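Local atomic coordinates of SAM-dependent methyltransferase (Pyrococcus horikoshii, PDB entry 1WZN), a protein that probably transfers a methyl group from S-adenosyl-L-methionine to a substrate not yet identified, and is bound here to the product cofactor S-adenosyl-L-homocysteine. Residues R17-I20 / E21-A25; D28-E31 / E32-E36; L57-E61 / R62-V66; A79-K82 / A83-N87. One frame throughout, in Å; residues are numbered along the deposited sequence.

All four contacts are local, each within a few residues of chain, and they follow one another in sequence. Interaction 1 alone reaches the bound S-adenosylhomocysteine, through Arg19. Interaction 3 is the meeting point. Lys24 NZ of interaction 1 pairs with Glu58 OE1 at 3.0 Å. Glu31 OE2 of interaction 2 takes Arg62 NH1 at 2.6 Å. Glu61 OE1 receives Arg86 NH2 of interaction 4 at 2.8 Å. Interactions 1 and 2 share helix 23-36, with centres 17 Å apart. Interactions 2 and 4 do not touch; their nearest atoms are about 12 Å apart. The side chain of Lys82 stays about 8 Å from the ligand.

Interaction 1: R17-I20 / E21-A25; sequences RRRI and ERVKA. With SAH (S-adenosyl-L-homocysteine), chain F.
Arg17 and Glu21 form a salt bridge one turn apart on helix 17-21, just before the chain turns into helix 23-36. NH1 of Arg17 donates to OE2 of Glu21 at 3.0 Å. The oxygen lies in the guanidinium plane and is met on its syn side but 28° out of the carboxylate plane, with the two flat groups 30° apart. A bend at chi3 (50°) of Arg17 folds the guanidinium back toward the glutamate. Its NE has a second acidic partner, Glu161, so two acids share the group, through NE and NH1. Glu21 N bonds to Arg17 O. At the turn Val23 N reaches Ile20 O at 3.2 Å, from above the carbonyl plane, and Arg22 is the N-cap residue of the next helix. One water bridges Ile20 O and Lys24 N across this break. The guanidinium of Arg22 lies with one face over CA of Arg19. The NH1 atoms of these two arginines come within 4.5 Å, and Glu26 forms salt bridges with both, which probably offsets their repulsion. Arg19 belongs to the S-adenosylhomocysteine pocket: its NH2 makes a weak hydrogen bond to the ligand carboxylate O at 2.9 Å. The turn rests on helix 54-61: Arg19 and Ile20 touch Ile54, Val23 packs on Glu58, and Arg19 also meets Phe112 and Phe113 in the loop after strand 106-111.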
loop_
_atom_site.group_PDB
_atom_site.type_symbol
_atom_site.label_atom_id
_atom_site.label_comp_id
_atom_site.label_asym_id
_atom_site.label_seq_id
_atom_site.Cartn_x
_atom_site.Cartn_y
_atom_site.Cartn_z
ATOM N N ARG A 17 12.211 -8.006 -24.586
ATOM C CA ARG A 17 12.499 -7.014 -25.620
ATOM C C ARG A 17 13.331 -5.852 -25.065
ATOM O O ARG A 17 14.204 -5.300 -25.721
ATOM C CB ARG A 17 11.163 -6.494 -26.152
ATOM C CG ARG A 17 11.321 -5.297 -27.088
ATOM C CD ARG A 17 9.965 -4.768 -27.575
ATOM N NE ARG A 17 9.050 -4.570 -26.446
ATOM C CZ ARG A 17 9.323 -3.559 -25.601
ATOM N NH1 ARG A 17 10.373 -2.785 -25.810
ATOM N NH2 ARG A 17 8.525 -3.341 -24.551
ATOM N N ARG A 18 13.003 -5.464 -23.818
ATOM C CA ARG A 18 13.698 -4.337 -23.204
ATOM C C ARG A 18 15.174 -4.645 -22.958
ATOM O O ARG A 18 16.061 -3.836 -23.204
ATOM C CB ARG A 18 13.002 -4.016 -21.881
ATOM C CG ARG A 18 11.557 -3.561 -22.084
ATOM C CD ARG A 18 10.910 -3.093 -20.776
ATOM N NE ARG A 18 9.503 -2.749 -20.995
ATOM C CZ ARG A 18 8.624 -3.766 -21.066
ATOM N NH1 ARG A 18 9.037 -5.012 -20.918
ATOM N NH2 ARG A 18 7.335 -3.509 -21.307
ATOM N N ARG A 19 15.424 -5.848 -22.414
ATOM C CA ARG A 19 16.805 -6.243 -22.169
ATOM C C ARG A 19 17.648 -6.145 -23.441
ATOM O O ARG A 19 18.828 -5.823 -23.412
ATOM C CB ARG A 19 16.804 -7.683 -21.654
ATOM C CG ARG A 19 18.147 -8.082 -21.044
ATOM C CD ARG A 19 18.863 -9.150 -21.879
ATOM N NE ARG A 19 19.999 -9.707 -21.139
ATOM C CZ ARG A 19 21.166 -9.042 -21.205
ATOM N NH1 ARG A 19 21.256 -7.927 -21.910
ATOM N NH2 ARG A 19 22.234 -9.513 -20.554
ATOM N N ILE A 20 17.004 -6.473 -24.577
ATOM C CA ILE A 20 17.720 -6.436 -25.848
ATOM C C ILE A 20 17.977 -5.003 -26.317
ATOM O O ILE A 20 18.998 -4.684 -26.914
ATOM C CB ILE A 20 16.883 -7.172 -26.894
ATOM C CG1 ILE A 20 16.870 -8.675 -26.607
ATOM C CG2 ILE A 20 17.498 -6.966 -28.290
ATOM C CD1 ILE A 20 16.115 -9.462 -27.680
ATOM N N GLU A 21 16.985 -4.131 -26.065
ATOM C CA GLU A 21 17.094 -2.765 -26.559
ATOM C C GLU A 21 18.277 -2.010 -25.944
ATOM O O GLU A 21 18.733 -0.994 -26.453
ATOM C CB GLU A 21 15.781 -2.035 -26.256
ATOM C CG GLU A 21 14.910 -1.862 -27.503
ATOM C CD GLU A 21 13.464 -1.694 -27.092
ATOM O OE1 GLU A 21 13.206 -0.970 -26.141
ATOM O OE2 GLU A 21 12.602 -2.289 -27.738
ATOM N N ARG A 22 18.759 -2.518 -24.790
ATOM C CA ARG A 22 19.859 -1.829 -24.119
ATOM C C ARG A 22 21.114 -2.700 -23.984
ATOM O O ARG A 22 22.009 -2.429 -23.195
ATOM C CB ARG A 22 19.372 -1.350 -22.745
ATOM C CG ARG A 22 18.893 -2.482 -21.836
ATOM C CD ARG A 22 18.574 -1.976 -20.420
ATOM N NE ARG A 22 17.820 -2.977 -19.662
ATOM C CZ ARG A 22 18.469 -4.107 -19.329
ATOM N NH1 ARG A 22 19.722 -4.284 -19.710
ATOM N NH2 ARG A 22 17.890 -4.981 -18.502
ATOM N N VAL A 23 21.210 -3.766 -24.769
ATOM C CA VAL A 23 22.382 -4.628 -24.694
ATOM C C VAL A 23 23.647 -3.879 -25.108
ATOM O O VAL A 23 24.738 -4.160 -24.608
ATOM C CB VAL A 23 22.216 -5.889 -25.591
ATOM C CG1 VAL A 23 22.154 -5.494 -27.062
ATOM C CG2 VAL A 23 23.359 -6.853 -25.340
ATOM N N LYS A 24 23.507 -2.916 -26.013
ATOM C CA LYS A 24 24.668 -2.162 -26.474
ATOM C C LYS A 24 25.291 -1.328 -25.362
ATOM O O LYS A 24 26.510 -1.235 -25.262
ATOM C CB LYS A 24 24.294 -1.288 -27.676
ATOM C CG LYS A 24 23.870 -2.115 -28.888
ATOM C CD LYS A 24 23.704 -1.276 -30.144
ATOM C CE LYS A 24 23.234 -2.138 -31.316
ATOM N NZ LYS A 24 24.175 -3.254 -31.633
ATOM N N ALA A 25 24.456 -0.734 -24.516
ATOM C CA ALA A 25 24.968 0.058 -23.403
ATOM C C ALA A 25 25.660 -0.866 -22.406
ATOM O O ALA A 25 26.673 -0.504 -21.810
ATOM C CB ALA A 25 23.819 0.811 -22.712
HETATM N N SAH F . 22.750 -14.844 -20.449
HETATM C CA SAH F . 21.408 -14.783 -21.171
HETATM C CB SAH F . 20.292 -15.600 -20.580
HETATM C CG SAH F . 19.777 -15.336 -19.175
HETATM S SD SAH F . 18.491 -16.626 -18.854
HETATM C C SAH F . 21.023 -13.238 -21.254
HETATM O O SAH F . 21.785 -12.381 -20.768
HETATM O OXT SAH F . 19.909 -12.970 -21.855
HETATM C "C5'" SAH F . 19.268 -17.752 -17.760
HETATM C "C4'" SAH F . 19.984 -18.943 -18.564
HETATM O "O4'" SAH F . 20.517 -19.756 -17.512
HETATM C "C3'" SAH F . 19.070 -19.870 -19.331
HETATM O "O3'" SAH F . 19.389 -19.849 -20.724
HETATM C "C2'" SAH F . 19.299 -21.268 -18.621
HETATM O "O2'" SAH F . 19.163 -22.362 -19.519
HETATM C "C1'" SAH F . 20.693 -21.105 -18.042
HETATM N N9 SAH F . 21.055 -21.914 -17.034
HETATM C C8 SAH F . 20.532 -22.139 -15.767
HETATM N N7 SAH F . 21.164 -23.010 -15.052
HETATM C C5 SAH F . 22.230 -23.442 -15.890
HETATM C C6 SAH F . 23.280 -24.395 -15.668
HETATM N N6 SAH F . 23.428 -25.090 -14.531
HETATM N N1 SAH F . 24.149 -24.554 -16.727
HETATM C C2 SAH F . 24.033 -23.868 -17.900
HETATM N N3 SAH F . 23.039 -22.944 -18.148
HETATM C C4 SAH F . 22.178 -22.785 -17.105
HETATM O O HOH W 1 20.800 -2.274 -27.716
#

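Interaction 2: D28-E31 / E32-E36; sequences DFVE and EIFKE
Helix 23-36 carries two aromatic contacts of i to i+4 spacing, Phe29 with Ile33 and Val30 with Phe34. In the second, CG1 of Val30 sits over one face of the Phe34 ring. This is a CH-pi contact, 3.8 Å from CG1 to the ring centroid, and the nearest ring atom is CZ at 3.5 Å. The two side chains lie side by side and point the same way. CG1 of Val30 is anti to the backbone N (chi1 171°), which directs this methyl along the helix to the ring. In the first pair the CD1 methyl of Ile33 lies over a face of the Phe29 ring, 4.1 Å from its centroid and offset toward the rim. Glu32 OE1 comes to the edge of that same ring, 4.1 Å from CD1 of Phe29. Successive backbone bonds hold the spacing, including Phe34 N to Val30 O at 2.9 Å. Outside the helix, Phe34 meets Tyr64 edge-to-face and Phe29 meets Trp244 likewise. Glu31 turns its carboxylate to Arg62 and Tyr64. An alanine in place of Phe34 would probably leave CG1 of Val30 and the Tyr64 ring without their aromatic partner. Val30, Ile33 and Phe34 all rest on Ile142 of strand 139-146. This is a helix laid with its apolar side on the central sheet, as in the Rossmann-like methyltransferase fold.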
loop_
_atom_site.group_PDB
_atom_site.type_symbol
_atom_site.label_atom_id
_atom_site.label_comp_id
_atom_site.label_asym_id
_atom_site.label_seq_id
_atom_site.Cartn_x
_atom_site.Cartn_y
_atom_site.Cartn_z
ATOM N N ASP A 28 29.034 -1.925 -23.681
ATOM C CA ASP A 28 29.955 -0.784 -23.647
ATOM C C ASP A 28 30.623 -0.823 -22.272
ATOM O O ASP A 28 31.827 -0.621 -22.146
ATOM C CB ASP A 28 29.213 0.556 -23.764
ATOM C CG ASP A 28 28.809 0.893 -25.184
ATOM O OD1 ASP A 28 29.249 0.196 -26.120
ATOM O OD2 ASP A 28 28.054 1.878 -25.356
ATOM N N PHE A 29 29.817 -1.068 -21.239
ATOM C CA PHE A 29 30.322 -1.141 -19.869
ATOM C C PHE A 29 31.259 -2.333 -19.721
ATOM O O PHE A 29 32.314 -2.229 -19.096
ATOM C CB PHE A 29 29.161 -1.263 -18.871
ATOM C CG PHE A 29 29.604 -1.373 -17.433
ATOM C CD1 PHE A 29 30.485 -0.443 -16.890
ATOM C CD2 PHE A 29 29.137 -2.404 -16.623
ATOM C CE1 PHE A 29 30.899 -0.539 -15.551
ATOM C CE2 PHE A 29 29.543 -2.511 -15.285
ATOM C CZ PHE A 29 30.425 -1.578 -14.751
ATOM N N VAL A 30 30.868 -3.466 -20.293
ATOM C CA VAL A 30 31.698 -4.662 -20.234
ATOM C C VAL A 30 33.068 -4.392 -20.860
ATOM O O VAL A 30 34.092 -4.795 -20.312
ATOM C CB VAL A 30 31.017 -5.851 -20.954
ATOM C CG1 VAL A 30 31.994 -7.028 -21.087
ATOM C CG2 VAL A 30 29.783 -6.287 -20.163
ATOM N N GLU A 31 33.097 -3.699 -21.997
ATOM C CA GLU A 31 34.380 -3.410 -22.637
ATOM C C GLU A 31 35.225 -2.468 -21.787
ATOM O O GLU A 31 36.454 -2.531 -21.825
ATOM C CB GLU A 31 34.194 -2.808 -24.031
ATOM C CG GLU A 31 33.585 -3.754 -25.047
ATOM C CD GLU A 31 33.881 -3.325 -26.471
ATOM O OE1 GLU A 31 34.905 -3.779 -27.026
ATOM O OE2 GLU A 31 33.102 -2.524 -27.024
ATOM N N GLU A 32 34.578 -1.586 -21.029
ATOM C CA GLU A 32 35.340 -0.688 -20.169
ATOM C C GLU A 32 35.996 -1.542 -19.084
ATOM O O GLU A 32 37.131 -1.288 -18.682
ATOM C CB GLU A 32 34.448 0.379 -19.531
ATOM C CG GLU A 32 35.206 1.231 -18.522
ATOM C CD GLU A 32 34.461 2.482 -18.112
ATOM O OE1 GLU A 32 33.310 2.368 -17.639
ATOM O OE2 GLU A 32 35.034 3.585 -18.260
ATOM N N ILE A 33 35.287 -2.567 -18.616
ATOM C CA ILE A 33 35.852 -3.450 -17.601
ATOM C C ILE A 33 37.051 -4.191 -18.202
ATOM O O ILE A 33 38.097 -4.310 -17.561
ATOM C CB ILE A 33 34.803 -4.470 -17.083
ATOM C CG1 ILE A 33 33.678 -3.738 -16.338
ATOM C CG2 ILE A 33 35.461 -5.463 -16.138
ATOM C CD1 ILE A 33 32.563 -4.663 -15.863
ATOM N N PHE A 34 36.905 -4.686 -19.432
ATOM C CA PHE A 34 38.005 -5.389 -20.101
ATOM C C PHE A 34 39.236 -4.485 -20.174
ATOM O O PHE A 34 40.358 -4.905 -19.892
ATOM C CB PHE A 34 37.634 -5.781 -21.541
ATOM C CG PHE A 34 36.596 -6.870 -21.651
ATOM C CD1 PHE A 34 36.303 -7.704 -20.575
ATOM C CD2 PHE A 34 35.946 -7.091 -22.868
ATOM C CE1 PHE A 34 35.377 -8.748 -20.712
ATOM C CE2 PHE A 34 35.024 -8.127 -23.013
ATOM C CZ PHE A 34 34.739 -8.960 -21.933
ATOM N N LYS A 35 39.009 -3.233 -20.550
ATOM C CA LYS A 35 40.087 -2.263 -20.698
ATOM C C LYS A 35 40.748 -1.809 -19.404
ATOM O O LYS A 35 41.973 -1.714 -19.331
ATOM C CB LYS A 35 39.569 -1.038 -21.457
ATOM C CG LYS A 35 40.532 0.141 -21.496
ATOM C CD LYS A 35 39.885 1.336 -22.175
ATOM C CE LYS A 35 40.750 2.580 -22.071
ATOM N NZ LYS A 35 40.052 3.774 -22.629
ATOM N N GLU A 36 39.943 -1.543 -18.381
ATOM C CA GLU A 36 40.471 -1.045 -17.118
ATOM C C GLU A 36 40.740 -2.073 -16.019
ATOM O O GLU A 36 41.661 -1.897 -15.223
ATOM C CB GLU A 36 39.537 0.035 -16.562
ATOM C CG GLU A 36 39.294 1.216 -17.485
ATOM C CD GLU A 36 40.567 1.956 -17.848
ATOM O OE1 GLU A 36 41.472 2.045 -16.995
ATOM O OE2 GLU A 36 40.659 2.462 -18.985
#

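Interaction 3: L57-E61 / R62-V66; sequences LELAE and RGYEV
Arg62 grips Glu58 side-on, with NE and NH2 both donating to the single oxygen OE2. The NE bond is the shorter, 2.7 Å from NE to OE2, and it uses the anti lone pair. NH2 reaches OE2 at 3.1 Å. The oxygen lies in the guanidinium plane, yet the carboxylate stands nearly at right angles to it. Glu58 CG is anti to its backbone N (chi1 -180°), and a bend at chi2 (55°) swings the acid toward the arginine, whose chain is extended from CG to NE. The other ends are taken too: Glu58 OE1 by Lys24, Arg62 NH1 by Asp28 and Glu31. Just beyond, Gly63 ends helix 54-61 in a Schellman motif. Gly63 N bonds to Ala60 O at 2.9 Å, and Tyr64 N bonds weakly to Leu59 O at 3.4 Å. The positive phi of Gly63 would press a side chain against the preceding carbonyl oxygen. The chain then enters strand 65-70 of a beta-alpha-beta unit. Tyr64 CG is anti to the carbonyl carbon (chi1 -66°), which brings the CD2 edge of the ring to Leu59: CD2 lies 3.2 Å from Leu59 O and touches CD2 of Leu59. Val66 CG2 packs against CB of Leu59 at 4.1 Å. A water joins Ala60 O to Tyr64 O.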
loop_
_atom_site.group_PDB
_atom_site.type_symbol
_atom_site.label_atom_id
_atom_site.label_comp_id
_atom_site.label_asym_id
_atom_site.label_seq_id
_atom_site.Cartn_x
_atom_site.Cartn_y
_atom_site.Cartn_z
ATOM N N LEU A 57 25.949 -12.358 -28.871
ATOM C CA LEU A 57 26.033 -11.849 -30.235
ATOM C C LEU A 57 26.566 -10.419 -30.280
ATOM O O LEU A 57 27.309 -10.054 -31.194
ATOM C CB LEU A 57 24.663 -11.934 -30.919
ATOM C CG LEU A 57 24.350 -13.274 -31.610
ATOM C CD1 LEU A 57 24.233 -14.386 -30.573
ATOM C CD2 LEU A 57 23.058 -13.153 -32.400
ATOM N N GLU A 58 26.201 -9.607 -29.290
ATOM C CA GLU A 58 26.682 -8.228 -29.251
ATOM C C GLU A 58 28.210 -8.228 -29.105
ATOM O O GLU A 58 28.912 -7.457 -29.770
ATOM C CB GLU A 58 26.016 -7.474 -28.092
ATOM C CG GLU A 58 26.427 -6.010 -27.946
ATOM C CD GLU A 58 26.225 -5.186 -29.212
ATOM O OE1 GLU A 58 25.261 -5.447 -29.961
ATOM O OE2 GLU A 58 27.030 -4.256 -29.444
ATOM N N LEU A 59 28.725 -9.100 -28.239
ATOM C CA LEU A 59 30.171 -9.215 -28.045
ATOM C C LEU A 59 30.823 -9.716 -29.340
ATOM O O LEU A 59 31.874 -9.221 -29.750
ATOM C CB LEU A 59 30.479 -10.189 -26.894
ATOM C CG LEU A 59 30.351 -9.606 -25.477
ATOM C CD1 LEU A 59 30.224 -10.708 -24.430
ATOM C CD2 LEU A 59 31.582 -8.746 -25.204
ATOM N N ALA A 60 30.200 -10.699 -29.983
ATOM C CA ALA A 60 30.744 -11.243 -31.230
ATOM C C ALA A 60 30.801 -10.166 -32.306
ATOM O O ALA A 60 31.782 -10.051 -33.043
ATOM C CB ALA A 60 29.887 -12.409 -31.716
ATOM N N GLU A 61 29.734 -9.386 -32.398
ATOM C CA GLU A 61 29.654 -8.324 -33.389
ATOM C C GLU A 61 30.830 -7.356 -33.268
ATOM O O GLU A 61 31.224 -6.690 -34.217
ATOM C CB GLU A 61 28.336 -7.571 -33.178
ATOM C CG GLU A 61 28.035 -6.584 -34.311
ATOM C CD GLU A 61 26.672 -5.953 -34.098
ATOM O OE1 GLU A 61 25.683 -6.677 -34.097
ATOM O OE2 GLU A 61 26.610 -4.732 -33.977
ATOM N N ARG A 62 31.368 -7.260 -32.032
ATOM C CA ARG A 62 32.428 -6.287 -31.779
ATOM C C ARG A 62 33.837 -6.878 -31.968
ATOM O O ARG A 62 34.848 -6.225 -31.745
ATOM C CB ARG A 62 32.261 -5.755 -30.352
ATOM C CG ARG A 62 30.996 -4.906 -30.183
ATOM C CD ARG A 62 30.901 -4.298 -28.777
ATOM N NE ARG A 62 29.549 -3.788 -28.518
ATOM C CZ ARG A 62 29.427 -2.740 -27.679
ATOM N NH1 ARG A 62 30.500 -2.204 -27.122
ATOM N NH2 ARG A 62 28.216 -2.239 -27.418
ATOM N N GLY A 63 33.889 -8.171 -32.353
ATOM C CA GLY A 63 35.176 -8.754 -32.751
ATOM C C GLY A 63 35.702 -9.791 -31.748
ATOM O O GLY A 63 36.720 -10.438 -31.945
ATOM N N TYR A 64 35.012 -10.005 -30.638
ATOM C CA TYR A 64 35.461 -11.003 -29.681
ATOM C C TYR A 64 35.206 -12.410 -30.210
ATOM O O TYR A 64 34.259 -12.631 -30.967
ATOM C CB TYR A 64 34.733 -10.792 -28.348
ATOM C CG TYR A 64 35.114 -9.486 -27.692
ATOM C CD1 TYR A 64 36.337 -9.353 -27.039
ATOM C CD2 TYR A 64 34.297 -8.361 -27.795
ATOM C CE1 TYR A 64 36.742 -8.138 -26.509
ATOM C CE2 TYR A 64 34.698 -7.130 -27.269
ATOM C CZ TYR A 64 35.927 -7.034 -26.627
ATOM O OH TYR A 64 36.354 -5.833 -26.112
ATOM N N GLU A 65 36.078 -13.344 -29.836
ATOM C CA GLU A 65 35.934 -14.748 -30.218
ATOM C C GLU A 65 35.155 -15.300 -29.034
ATOM O O GLU A 65 35.714 -15.469 -27.954
ATOM C CB GLU A 65 37.299 -15.436 -30.297
ATOM C CG GLU A 65 37.231 -16.897 -30.730
ATOM C CD GLU A 65 38.573 -17.605 -30.615
ATOM O OE1 GLU A 65 39.602 -16.985 -30.942
ATOM O OE2 GLU A 65 38.600 -18.781 -30.206
ATOM N N VAL A 66 33.877 -15.589 -29.239
ATOM C CA VAL A 66 33.031 -16.039 -28.139
ATOM C C VAL A 66 32.558 -17.478 -28.192
ATOM O O VAL A 66 32.245 -18.010 -29.260
ATOM C CB VAL A 66 31.784 -15.128 -28.040
ATOM C CG1 VAL A 66 31.019 -15.394 -26.744
ATOM C CG2 VAL A 66 32.212 -13.672 -28.135
HETATM O O HOH W 2 33.295 -12.239 -33.835
#

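Interaction 4: A79-K82 / A83-N87; sequences ARRK and AKERN. With SO4 (sulfate ion), chain D.
Arg81 and Glu85 lie side by side near the end of helix 73-85 and point the same way, but they do not pair. OE2 of Glu85 comes alongside the aliphatic part of the arginine, 3.9 Å from CG of Arg81, though the position of the Glu85 side chain is somewhat doubtful. The guanidinium of Arg81 instead turns its edge to a sulfate ion, probably from the crystallisation liquor. NE of Arg81 donates to sulfate O2 at 2.9 Å, and NH2 donates to sulfate O3, also at 2.9 Å. The sulfur lies in the guanidinium plane. Arg81 CG is anti to the backbone N, and a bend at chi3 (-54°) brings the NE edge round to the anion. Arg77 also bonds the sulfate, and Glu10 takes NH1 of Arg81. The amine of Lys82 leads off to Asp13. Arg86 lays its CG, CD and CB along the carbonyl of Lys82, with CG 3.4 Å from Lys82 O, and sends its guanidinium to Glu61. On the sheet side of the helix, Ala79 and Ala83 touch Phe92 of strand 91-94. Asn87, with positive phi, closes the helix as the C-prime residue of a Schellman motif. A leucine in place of Arg81 would probably leave Glu10 without this charged mate and the sulfate with one donor residue fewer. Arg81, Lys82 and Arg86 thus pair with acids outside this helix, whereas Arg80 pairs with Glu73 within it. That Arg77 and Arg81 share the sulfate suggests a basic patch able to hold an anion.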
loop_
_atom_site.group_PDB
_atom_site.type_symbol
_atom_site.label_atom_id
_atom_site.label_comp_id
_atom_site.label_asym_id
_atom_site.label_seq_id
_atom_site.Cartn_x
_atom_site.Cartn_y
_atom_site.Cartn_z
ATOM N N ALA A 79 19.777 -18.909 -30.253
ATOM C CA ALA A 79 21.060 -18.222 -30.370
ATOM C C ALA A 79 21.742 -18.521 -31.713
ATOM O O ALA A 79 22.224 -17.610 -32.393
ATOM C CB ALA A 79 21.974 -18.626 -29.213
ATOM N N ARG A 80 21.779 -19.793 -32.096
ATOM C CA ARG A 80 22.421 -20.174 -33.354
ATOM C C ARG A 80 21.710 -19.583 -34.564
ATOM O O ARG A 80 22.352 -19.185 -35.540
ATOM C CB ARG A 80 22.482 -21.700 -33.491
ATOM C CG ARG A 80 23.376 -22.387 -32.467
ATOM C CD ARG A 80 23.633 -23.828 -32.863
ATOM N NE ARG A 80 24.406 -24.560 -31.865
ATOM C CZ ARG A 80 23.880 -25.375 -30.956
ATOM N NH1 ARG A 80 22.572 -25.568 -30.910
ATOM N NH2 ARG A 80 24.670 -26.015 -30.104
ATOM N N ARG A 81 20.384 -19.531 -34.497
ATOM C CA ARG A 81 19.587 -18.983 -35.588
ATOM C C ARG A 81 19.944 -17.514 -35.800
ATOM O O ARG A 81 20.176 -17.075 -36.931
ATOM C CB ARG A 81 18.095 -19.114 -35.263
ATOM C CG ARG A 81 17.156 -18.583 -36.342
ATOM C CD ARG A 81 15.712 -18.575 -35.854
ATOM N NE ARG A 81 15.300 -19.886 -35.363
ATOM C CZ ARG A 81 14.692 -20.087 -34.196
ATOM N NH1 ARG A 81 14.426 -19.058 -33.400
ATOM N NH2 ARG A 81 14.359 -21.312 -33.821
ATOM N N LYS A 82 19.990 -16.755 -34.707
ATOM C CA LYS A 82 20.319 -15.340 -34.787
ATOM C C LYS A 82 21.760 -15.114 -35.231
ATOM O O LYS A 82 22.033 -14.199 -36.009
ATOM C CB LYS A 82 20.069 -14.654 -33.438
ATOM C CG LYS A 82 18.595 -14.618 -33.048
ATOM C CD LYS A 82 18.342 -13.769 -31.797
ATOM C CE LYS A 82 19.077 -14.318 -30.590
ATOM N NZ LYS A 82 18.822 -13.516 -29.348
ATOM N N ALA A 83 22.680 -15.942 -34.743
ATOM C CA ALA A 83 24.086 -15.804 -35.122
ATOM C C ALA A 83 24.237 -16.029 -36.629
ATOM O O ALA A 83 24.926 -15.276 -37.320
ATOM C CB ALA A 83 24.944 -16.811 -34.348
ATOM N N LYS A 84 23.584 -17.069 -37.132
ATOM C CA LYS A 84 23.637 -17.382 -38.557
ATOM C C LYS A 84 23.066 -16.220 -39.380
ATOM O O LYS A 84 23.676 -15.788 -40.358
ATOM C CB LYS A 84 22.851 -18.665 -38.832
ATOM C CG LYS A 84 22.933 -19.161 -40.267
ATOM C CD LYS A 84 22.122 -20.438 -40.439
ATOM C CE LYS A 84 22.192 -20.959 -41.870
ATOM N NZ LYS A 84 21.500 -22.277 -42.005
ATOM N N GLU A 85 21.909 -15.702 -38.971
ATOM C CA GLU A 85 21.273 -14.591 -39.682
ATOM C C GLU A 85 22.151 -13.346 -39.720
ATOM O O GLU A 85 22.110 -12.575 -40.681
ATOM C CB GLU A 85 19.942 -14.204 -39.024
ATOM C CG GLU A 85 18.938 -15.332 -38.880
ATOM C CD GLU A 85 17.688 -14.917 -38.111
ATOM O OE1 GLU A 85 17.807 -14.147 -37.129
ATOM O OE2 GLU A 85 16.586 -15.378 -38.480
ATOM N N ARG A 86 22.941 -13.144 -38.669
ATOM C CA ARG A 86 23.798 -11.969 -38.587
ATOM C C ARG A 86 25.235 -12.229 -39.033
ATOM O O ARG A 86 26.083 -11.347 -38.945
ATOM C CB ARG A 86 23.749 -11.412 -37.158
ATOM C CG ARG A 86 22.346 -10.933 -36.772
ATOM C CD ARG A 86 22.168 -10.739 -35.258
ATOM N NE ARG A 86 23.127 -9.803 -34.678
ATOM C CZ ARG A 86 23.103 -9.401 -33.408
ATOM N NH1 ARG A 86 22.164 -9.851 -32.582
ATOM N NH2 ARG A 86 24.023 -8.561 -32.961
ATOM N N ASN A 87 25.488 -13.434 -39.540
ATOM C CA ASN A 87 26.817 -13.818 -40.019
ATOM C C ASN A 87 27.883 -13.728 -38.930
ATOM O O ASN A 87 29.036 -13.378 -39.197
ATOM C CB ASN A 87 27.235 -12.939 -41.202
ATOM C CG ASN A 87 26.267 -13.028 -42.364
ATOM O OD1 ASN A 87 25.951 -14.116 -42.842
ATOM N ND2 ASN A 87 25.793 -11.879 -42.824
HETATM S S SO4 D . 15.994 -23.195 -36.737
HETATM O O1 SO4 D . 16.925 -23.960 -35.885
HETATM O O2 SO4 D . 16.549 -21.854 -37.007
HETATM O O3 SO4 D . 14.696 -23.067 -36.049
HETATM O O4 SO4 D . 15.809 -23.913 -38.015
#